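Local coordinates for protein bacteriocin (Pseudomonas syringae pv. tomato, PDB 4FZL) that degrades the cell-wall precursor lipid II, probably as a phosphatase-type bacteriocin of the colicin M family that kills competing bacteria, at residues F114-V119 with I226-S231; I168-V173 with G188-F193. One frame throughout, in Å; residues are numbered along the deposited sequence.

Contact 1: residues F114-V119 with I226-S231; sequences FPIQNV and IEIPGS
F114 and I116 bond in turn to E227 and P229, prolonging the parallel pairing of strands 112-113 and 224-227 in the mixed sheet of this colicin M-like domain. F114 N donates to E227 O over 2.8 Å in an almost straight bond (173° at the hydrogen), and I116 N, in the weakly bonded helical turn around 116-119, reaches P229 O at 2.9 Å. Between these two bonds the CA-H of I228 points at F114 O, with 3.4 Å from CA to O.

The I116 side chain packs along the I228-G230 backbone. Its CB lies 3.4 Å from P229 O, directly beside the backbone bond, and also touches I228 CG2. From CB the CG2 branch, placed between the backbone N and the carbonyl carbon, reaches the G230-S231 peptide, 3.5 Å from G230 C. The other branch has CG1 anti to the backbone N (chi1 -162°), which turns it toward I228 CG2, 4.0 Å away; the two isoleucines cross at about a right angle. The CD1 tip passes on to G230 O and, beyond this contact, to A192 of strand 184-197. G230 has a positive phi of 108°, a backbone shape suited to glycine.

F114 touches the strand through its root: CB packs on I226 CG2 at 3.6 Å, while the ring leads away toward S161 and L165 of helix 159-165, the latter a calcium ligand. V119 CG2 sits over the centre of one face of that ring. At the exposed end P229 O accepts a second bond, from a water that also donates to Q117 OE1 at 2.7 Å.

Contact 2: residues I168-V173 with G188-F193; sequences ITLRLV and GEIRAF. With EDO (1,2-ethanediol), chain E; EDO (1,2-ethanediol), chain F.
A beta hairpin carries this contact: strands 167-178 and 184-197 run antiparallel, their short segments 153° apart in direction. R171 and R191 form a hydrogen-bonded pair, as do V173 and E189, whereas L170 with A192 and L172 with I190 are non-hydrogen-bonded pairs. R171 and R191 exchange two backbone bonds, R171 N to R191 O at 2.8 Å and R191 N back to R171 O. F193 N extends the ladder to T169 O.

On one face, L170 CD2 meets A192 CB at 3.9 Å and L172 CD1 meets I190 CG1. The face bearing R171, R191, V173 and E189 mixes charged ends with the V173 methyls. The R191 side chain has two deposited conformers, and its contacts here, salt bridge included, are those of one and correspondingly less certain. In it both arginines extend side by side in the same direction, with NH1 of R171 3.3 Å from NH1 of R191. These are two donors, with planes 83° apart. Carboxylates probably offset the like charges: R171 NE bridges to D147 of strand 142-153, and R191 NH2 holds E189 OE1 at 2.6 Å, nearly in the guanidinium plane. V173 CG1 lies over one face of each guanidinium, displaced toward the rim. Two 1,2-ethanediol molecules, probably from the crystallisation liquor, accept bonds from R171 NH1 and NH2.

C2 of the chain E diol lies over one face of the F193 ring, offset toward its rim; T169 O and L170 O are at the ring edge. T169 CG2 packs 3.6 Å from F193 CD1, and a water accepting from T169 N donates to F193 O at 2.8 Å.

Both contacts reach the same sheet, in which strands 224-227 and 184-197 are neighbours. Contact 1 lies nearer the centre of the chain, its centre about 9 Å away against about 17 Å for contact 2, and five of its eleven touching residues are buried against three. It joins parts of the chain 107 residues apart, through two backbone bonds and isoleucine packing; contact 2 closes a local hairpin with five backbone bonds and a partly exposed face bearing two arginines and E189. They meet at A192, whose CB is 3.5 Å from I228 CG2, and through a weak, probable hydrogen bond between S231 OG, in one of two conformers, and E189 OE2. The calcium ligand D195 follows shortly after 188-193 and approaches I228.

Contact 1: residues F114-V119 with I226-S231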
ATOM      1  N   PHE A 114      -5.300   2.742   4.121  1.00 21.91           N
ATOM      2  CA  PHE A 114      -5.187   1.950   2.922  1.00 20.91           C
ATOM      3  C   PHE A 114      -6.584   1.407   2.634  1.00 23.85           C
ATOM      4  O   PHE A 114      -6.946   0.392   3.130  1.00 20.60           O
ATOM      5  CB  PHE A 114      -4.188   0.795   3.059  1.00 26.29           C
ATOM      6  CG  PHE A 114      -3.673   0.234   1.746  1.00 21.12           C
ATOM      7  CD1 PHE A 114      -4.230   0.494   0.526  1.00 20.19           C
ATOM      8  CD2 PHE A 114      -2.616  -0.614   1.744  1.00 19.39           C
ATOM      9  CE1 PHE A 114      -3.719  -0.017  -0.633  1.00 19.61           C
ATOM     10  CE2 PHE A 114      -2.129  -1.194   0.601  1.00 20.04           C
ATOM     11  CZ  PHE A 114      -2.698  -0.887  -0.606  1.00 20.38           C
ATOM     12  N   PRO A 115      -7.410   2.181   1.919  1.00 21.13           N
ATOM     13  CA  PRO A 115      -8.809   1.726   1.728  1.00 22.35           C
ATOM     14  C   PRO A 115      -8.873   0.275   1.215  1.00 19.92           C
ATOM     15  O   PRO A 115      -8.110  -0.077   0.289  1.00 21.35           O
ATOM     16  CB  PRO A 115      -9.378   2.729   0.728  1.00 25.65           C
ATOM     17  CG  PRO A 115      -8.515   3.967   0.997  1.00 25.49           C
ATOM     18  CD  PRO A 115      -7.137   3.470   1.254  1.00 24.88           C
ATOM     19  N   ILE A 116      -9.777  -0.528   1.764  1.00 23.80           N
ATOM     20  CA  ILE A 116      -9.725  -1.958   1.396  1.00 20.12           C
ATOM     21  C   ILE A 116      -9.828  -2.192  -0.125  1.00 18.88           C
ATOM     22  O   ILE A 116      -9.242  -3.135  -0.653  1.00 23.46           O
ATOM     23  CB  ILE A 116     -10.786  -2.751   2.250  1.00 20.54           C
ATOM     24  CG1 ILE A 116     -10.497  -4.248   2.265  1.00 19.51           C
ATOM     25  CG2 ILE A 116     -12.225  -2.491   1.741  1.00 21.65           C
ATOM     26  CD1 ILE A 116     -11.282  -5.056   3.298  1.00 22.68           C
ATOM     27  N   GLN A 117     -10.644  -1.363  -0.768  1.00 19.80           N
ATOM     28  CA  GLN A 117     -10.819  -1.513  -2.183  1.00 22.26           C
ATOM     29  C   GLN A 117      -9.553  -1.194  -3.048  1.00 23.58           C
ATOM     30  O   GLN A 117      -9.436  -1.607  -4.169  1.00 25.64           O
ATOM     31  CB  GLN A 117     -12.051  -0.714  -2.622  1.00 30.62           C
ATOM     32  CG  GLN A 117     -11.833   0.767  -2.587  1.00 37.39           C
ATOM     33  CD  GLN A 117     -12.241   1.452  -1.285  1.00 41.38           C
ATOM     34  OE1 GLN A 117     -12.330   0.822  -0.241  1.00 30.94           O
ATOM     35  NE2 GLN A 117     -12.504   2.760  -1.364  1.00 47.87           N
ATOM     36  N   ASN A 118      -8.573  -0.505  -2.430  1.00 22.76           N
ATOM     37  CA  ASN A 118      -7.318  -0.195  -3.072  1.00 21.62           C
ATOM     38  C   ASN A 118      -6.255  -1.281  -2.948  1.00 20.37           C
ATOM     39  O   ASN A 118      -5.266  -1.236  -3.700  1.00 21.97           O
ATOM     40  CB  ASN A 118      -6.706   1.098  -2.570  1.00 19.58           C
ATOM     41  CG  ASN A 118      -7.548   2.339  -2.877  1.00 23.88           C
ATOM     42  OD1 ASN A 118      -8.609   2.234  -3.479  1.00 27.01           O
ATOM     43  ND2 ASN A 118      -7.112   3.510  -2.354  1.00 22.76           N
ATOM     44  N   VAL A 119      -6.490  -2.278  -2.119  1.00 20.71           N
ATOM     45  CA  VAL A 119      -5.461  -3.256  -1.851  1.00 21.55           C
ATOM     46  C   VAL A 119      -5.290  -4.230  -3.020  1.00 22.43           C
ATOM     47  O   VAL A 119      -4.188  -4.667  -3.310  1.00 23.07           O
ATOM     48  CB  VAL A 119      -5.807  -3.996  -0.556  1.00 20.50           C
ATOM     49  CG1 VAL A 119      -4.825  -5.181  -0.310  1.00 21.77           C
ATOM     50  CG2 VAL A 119      -5.820  -2.995   0.628  1.00 21.69           C
ATOM     51  N   ILE A 226      -1.547   0.936   9.890  1.00 21.73           N
ATOM     52  CA  ILE A 226      -2.213   1.074   8.644  1.00 21.09           C
ATOM     53  C   ILE A 226      -3.667   0.620   8.889  1.00 21.20           C
ATOM     54  O   ILE A 226      -3.949  -0.559   9.175  1.00 22.35           O
ATOM     55  CB  ILE A 226      -1.544   0.290   7.490  1.00 20.68           C
ATOM     56  CG1 ILE A 226      -0.118   0.800   7.247  1.00 21.61           C
ATOM     57  CG2 ILE A 226      -2.348   0.412   6.180  1.00 21.66           C
ATOM     58  CD1 ILE A 226       0.568   0.239   6.039  1.00 23.07           C
ATOM     59  N   GLU A 227      -4.600   1.565   8.707  1.00 20.50           N
ATOM     60  CA  GLU A 227      -6.029   1.292   8.799  1.00 21.50           C
ATOM     61  C   GLU A 227      -6.525   0.857   7.469  1.00 23.58           C
ATOM     62  O   GLU A 227      -6.132   1.460   6.462  1.00 22.76           O
ATOM     63  CB  GLU A 227      -6.777   2.530   9.292  1.00 23.71           C
ATOM     64  CG  GLU A 227      -6.291   2.962  10.626  1.00 27.33           C
ATOM     65  CD  GLU A 227      -7.018   4.113  11.266  1.00 39.06           C
ATOM     66  OE1 GLU A 227      -7.918   4.692  10.658  1.00 40.18           O
ATOM     67  OE2 GLU A 227      -6.705   4.370  12.432  1.00 41.26           O
ATOM     68  N   ILE A 228      -7.354  -0.180   7.426  1.00 21.01           N
ATOM     69  CA  ILE A 228      -7.759  -0.785   6.165  1.00 17.53           C
ATOM     70  C   ILE A 228      -9.324  -0.799   6.135  1.00 18.91           C
ATOM     71  O   ILE A 228      -9.944  -1.843   6.288  1.00 24.29           O
ATOM     72  CB  ILE A 228      -7.201  -2.189   5.959  1.00 19.76           C
ATOM     73  CG1 ILE A 228      -5.727  -2.225   6.136  1.00 21.33           C
ATOM     74  CG2 ILE A 228      -7.578  -2.666   4.573  1.00 21.44           C
ATOM     75  CD1 ILE A 228      -5.070  -3.628   6.040  1.00 22.07           C
ATOM     76  N   PRO A 229      -9.916   0.437   6.026  1.00 22.99           N
ATOM     77  CA  PRO A 229     -11.337   0.561   6.233  1.00 21.08           C
ATOM     78  C   PRO A 229     -12.142   0.068   5.049  1.00 22.53           C
ATOM     79  O   PRO A 229     -11.610   0.031   3.949  1.00 25.01           O
ATOM     80  CB  PRO A 229     -11.525   2.089   6.446  1.00 24.54           C
ATOM     81  CG  PRO A 229     -10.489   2.678   5.485  1.00 26.53           C
ATOM     82  CD  PRO A 229      -9.296   1.742   5.684  1.00 28.44           C
ATOM     83  N   GLY A 230     -13.436  -0.254   5.283  1.00 21.59           N
ATOM     84  CA  GLY A 230     -14.384  -0.555   4.232  1.00 22.35           C
ATOM     85  C   GLY A 230     -14.726  -2.035   4.194  1.00 25.78           C
ATOM     86  O   GLY A 230     -14.170  -2.841   4.897  1.00 21.79           O
ATOM     87  N   SER A 231     -15.588  -2.393   3.283  1.00 22.43           N
ATOM     88  CA  SER A 231     -15.955  -3.746   3.107  0.50 24.13           C
ATOM     89  C   SER A 231     -16.081  -4.068   1.650  1.00 24.68           C
ATOM     90  O   SER A 231     -16.367  -3.179   0.850  1.00 33.24           O
ATOM     91  CB  SER A 231     -17.241  -4.005   3.907  0.50 23.85           C
ATOM     92  OG  SER A 231     -18.301  -3.265   3.303  0.50 29.06           O
TER
HETATM   93  O   HOH W   1     -12.765   2.004   2.171  1.00 35.17           O

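Contact 2: residues I168-V173 with G188-F193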
ATOM      1  N   ILE A 168      -2.057 -10.012   6.352  1.00 23.99           N
ATOM      2  CA  ILE A 168      -3.027  -9.259   7.101  1.00 20.75           C
ATOM      3  C   ILE A 168      -4.048 -10.248   7.627  1.00 21.04           C
ATOM      4  O   ILE A 168      -4.010 -11.428   7.317  1.00 27.65           O
ATOM      5  CB  ILE A 168      -3.678  -8.201   6.196  1.00 19.67           C
ATOM      6  CG1 ILE A 168      -4.439  -8.749   4.998  1.00 22.84           C
ATOM      7  CG2 ILE A 168      -2.697  -7.137   5.742  1.00 26.30           C
ATOM      8  CD1 ILE A 168      -5.189  -7.737   4.171  1.00 29.28           C
ATOM      9  N   THR A 169      -4.974  -9.751   8.390  1.00 20.20           N
ATOM     10  CA  THR A 169      -6.088 -10.583   8.884  1.00 17.39           C
ATOM     11  C   THR A 169      -7.341  -9.971   8.268  1.00 17.23           C
ATOM     12  O   THR A 169      -7.591  -8.770   8.340  1.00 18.32           O
ATOM     13  CB  THR A 169      -6.112 -10.616  10.377  1.00 21.37           C
ATOM     14  OG1 THR A 169      -4.838 -11.015  10.966  1.00 24.24           O
ATOM     15  CG2 THR A 169      -7.279 -11.509  10.941  1.00 23.30           C
ATOM     16  N   LEU A 170      -8.118 -10.868   7.708  1.00 18.92           N
ATOM     17  CA  LEU A 170      -9.410 -10.554   7.138  1.00 17.56           C
ATOM     18  C   LEU A 170     -10.533 -11.111   7.977  1.00 18.02           C
ATOM     19  O   LEU A 170     -10.351 -12.068   8.786  1.00 21.15           O
ATOM     20  CB  LEU A 170      -9.525 -11.102   5.727  1.00 18.36           C
ATOM     21  CG  LEU A 170      -8.511 -10.518   4.737  1.00 18.47           C
ATOM     22  CD1 LEU A 170      -8.669 -11.113   3.329  1.00 23.33           C
ATOM     23  CD2 LEU A 170      -8.672  -9.018   4.628  1.00 19.26           C
ATOM     24  N   ARG A 171     -11.687 -10.452   7.843  1.00 19.40           N
ATOM     25  CA  ARG A 171     -12.911 -10.910   8.463  1.00 19.98           C
ATOM     26  C   ARG A 171     -13.972 -11.182   7.419  1.00 19.12           C
ATOM     27  O   ARG A 171     -14.184 -10.354   6.555  1.00 20.06           O
ATOM     28  CB  ARG A 171     -13.447  -9.840   9.413  1.00 18.67           C
ATOM     29  CG  ARG A 171     -14.780 -10.131  10.067  1.00 19.65           C
ATOM     30  CD  ARG A 171     -15.112  -8.978  10.958  1.00 23.07           C
ATOM     31  NE  ARG A 171     -16.384  -9.131  11.618  1.00 24.72           N
ATOM     32  CZ  ARG A 171     -17.044  -8.121  12.182  1.00 23.24           C
ATOM     33  NH1 ARG A 171     -16.614  -6.865  12.014  1.00 30.69           N
ATOM     34  NH2 ARG A 171     -18.212  -8.349  12.790  1.00 29.86           N
ATOM     35  N   LEU A 172     -14.602 -12.357   7.468  1.00 21.92           N
ATOM     36  CA  LEU A 172     -15.697 -12.730   6.592  1.00 20.66           C
ATOM     37  C   LEU A 172     -16.939 -12.757   7.445  1.00 22.86           C
ATOM     38  O   LEU A 172     -17.023 -13.550   8.412  1.00 20.96           O
ATOM     39  CB  LEU A 172     -15.463 -14.115   5.961  1.00 23.83           C
ATOM     40  CG  LEU A 172     -16.503 -14.557   4.922  1.00 25.27           C
ATOM     41  CD1 LEU A 172     -16.605 -13.676   3.658  1.00 29.26           C
ATOM     42  CD2 LEU A 172     -16.219 -16.045   4.581  1.00 30.47           C
ATOM     43  N   VAL A 173     -17.924 -11.924   7.093  1.00 20.08           N
ATOM     44  CA  VAL A 173     -19.088 -11.772   7.942  1.00 21.71           C
ATOM     45  C   VAL A 173     -20.333 -11.709   7.036  1.00 23.12           C
ATOM     46  O   VAL A 173     -20.375 -10.962   6.032  1.00 22.88           O
ATOM     47  CB  VAL A 173     -18.966 -10.519   8.873  1.00 21.80           C
ATOM     48  CG1 VAL A 173     -18.595  -9.252   8.095  1.00 25.20           C
ATOM     49  CG2 VAL A 173     -20.260 -10.316   9.625  1.00 29.70           C
ATOM     50  N   GLY A 188     -22.252 -11.886   2.021  1.00 26.89           N
ATOM     51  CA  GLY A 188     -21.746 -11.062   3.033  1.00 23.67           C
ATOM     52  C   GLY A 188     -20.659 -10.184   2.590  1.00 23.28           C
ATOM     53  O   GLY A 188     -20.716  -9.717   1.475  1.00 24.07           O
ATOM     54  N   GLU A 189     -19.671  -9.969   3.459  1.00 24.66           N
ATOM     55  CA  GLU A 189     -18.618  -8.967   3.207  1.00 21.83           C
ATOM     56  C   GLU A 189     -17.288  -9.461   3.792  1.00 20.61           C
ATOM     57  O   GLU A 189     -17.269 -10.200   4.783  1.00 21.00           O
ATOM     58  CB  GLU A 189     -18.954  -7.653   3.976  1.00 30.98           C
ATOM     59  CG  GLU A 189     -20.154  -6.863   3.505  1.00 39.47           C
ATOM     60  CD  GLU A 189     -20.379  -5.622   4.369  1.00 45.64           C
ATOM     61  OE1 GLU A 189     -20.113  -5.680   5.588  1.00 49.18           O
ATOM     62  OE2 GLU A 189     -20.807  -4.582   3.800  1.00 75.52           O
ATOM     63  N   ILE A 190     -16.209  -9.025   3.178  1.00 21.84           N
ATOM     64  CA  ILE A 190     -14.859  -9.114   3.691  1.00 20.19           C
ATOM     65  C   ILE A 190     -14.501  -7.727   4.256  1.00 17.93           C
ATOM     66  O   ILE A 190     -14.689  -6.713   3.551  1.00 20.18           O
ATOM     67  CB  ILE A 190     -13.816  -9.557   2.623  1.00 19.44           C
ATOM     68  CG1 ILE A 190     -13.991 -11.014   2.252  1.00 27.75           C
ATOM     69  CG2 ILE A 190     -12.342  -9.320   3.066  1.00 23.59           C
ATOM     70  CD1 ILE A 190     -13.372 -11.401   0.948  1.00 36.48           C
ATOM     71  N   ARG A 191     -13.963  -7.708   5.479  1.00 19.68           N
ATOM     72  CA  ARG A 191     -13.346  -6.524   6.075  0.50 20.86           C
ATOM     73  C   ARG A 191     -11.932  -6.884   6.496  1.00 20.15           C
ATOM     74  O   ARG A 191     -11.539  -8.054   6.422  1.00 20.49           O
ATOM     75  CB  ARG A 191     -14.113  -6.068   7.300  0.50 21.42           C
ATOM     76  CG  ARG A 191     -15.540  -5.673   6.959  0.50 22.41           C
ATOM     77  CD  ARG A 191     -16.377  -5.418   8.182  0.50 27.91           C
ATOM     78  NE  ARG A 191     -17.770  -5.374   7.799  0.50 25.43           N
ATOM     79  CZ  ARG A 191     -18.773  -5.233   8.644  0.50 30.91           C
ATOM     80  NH1 ARG A 191     -18.547  -5.173   9.950  0.50 36.37           N
ATOM     81  NH2 ARG A 191     -20.006  -5.192   8.170  0.50 41.18           N
ATOM     82  N   ALA A 192     -11.186  -5.869   6.945  1.00 17.42           N
ATOM     83  CA  ALA A 192      -9.741  -6.072   7.252  1.00 18.77           C
ATOM     84  C   ALA A 192      -9.421  -5.410   8.551  1.00 17.49           C
ATOM     85  O   ALA A 192      -9.923  -4.336   8.823  1.00 19.94           O
ATOM     86  CB  ALA A 192      -8.902  -5.479   6.131  1.00 18.85           C
ATOM     87  N   PHE A 193      -8.588  -6.091   9.346  1.00 16.88           N
ATOM     88  CA  PHE A 193      -8.066  -5.534  10.557  1.00 17.92           C
ATOM     89  C   PHE A 193      -6.884  -4.596  10.289  1.00 16.87           C
ATOM     90  O   PHE A 193      -6.116  -4.787   9.327  1.00 19.22           O
ATOM     91  CB  PHE A 193      -7.648  -6.678  11.466  1.00 19.11           C
ATOM     92  CG  PHE A 193      -8.797  -7.495  11.953  1.00 17.91           C
ATOM     93  CD1 PHE A 193      -9.261  -8.578  11.242  1.00 19.92           C
ATOM     94  CD2 PHE A 193      -9.343  -7.233  13.184  1.00 20.13           C
ATOM     95  CE1 PHE A 193     -10.308  -9.347  11.678  1.00 22.12           C
ATOM     96  CE2 PHE A 193     -10.425  -7.981  13.622  1.00 26.65           C
ATOM     97  CZ  PHE A 193     -10.905  -9.033  12.871  1.00 21.73           C
TER
HETATM   98  C1  EDO E 303     -12.779  -5.899  10.709  1.00 26.65           C
HETATM   99  O1  EDO E 303     -14.157  -5.584  10.966  1.00 24.48           O
HETATM  100  C2  EDO E 303     -11.874  -5.169  11.623  1.00 24.82           C
HETATM  101  O2  EDO E 303     -11.968  -3.765  11.475  1.00 33.66           O
HETATM  102  C1  EDO F 304     -18.079  -4.377  13.775  1.00 34.00           C
HETATM  103  O1  EDO F 304     -17.920  -3.140  14.586  1.00 48.61           O
HETATM  104  C2  EDO F 304     -18.812  -5.347  14.666  1.00 29.58           C
HETATM  105  O2  EDO F 304     -19.832  -6.193  14.120  1.00 37.76           O
HETATM  106  O   HOH W   2      -4.445  -7.081   9.338  1.00 25.66           O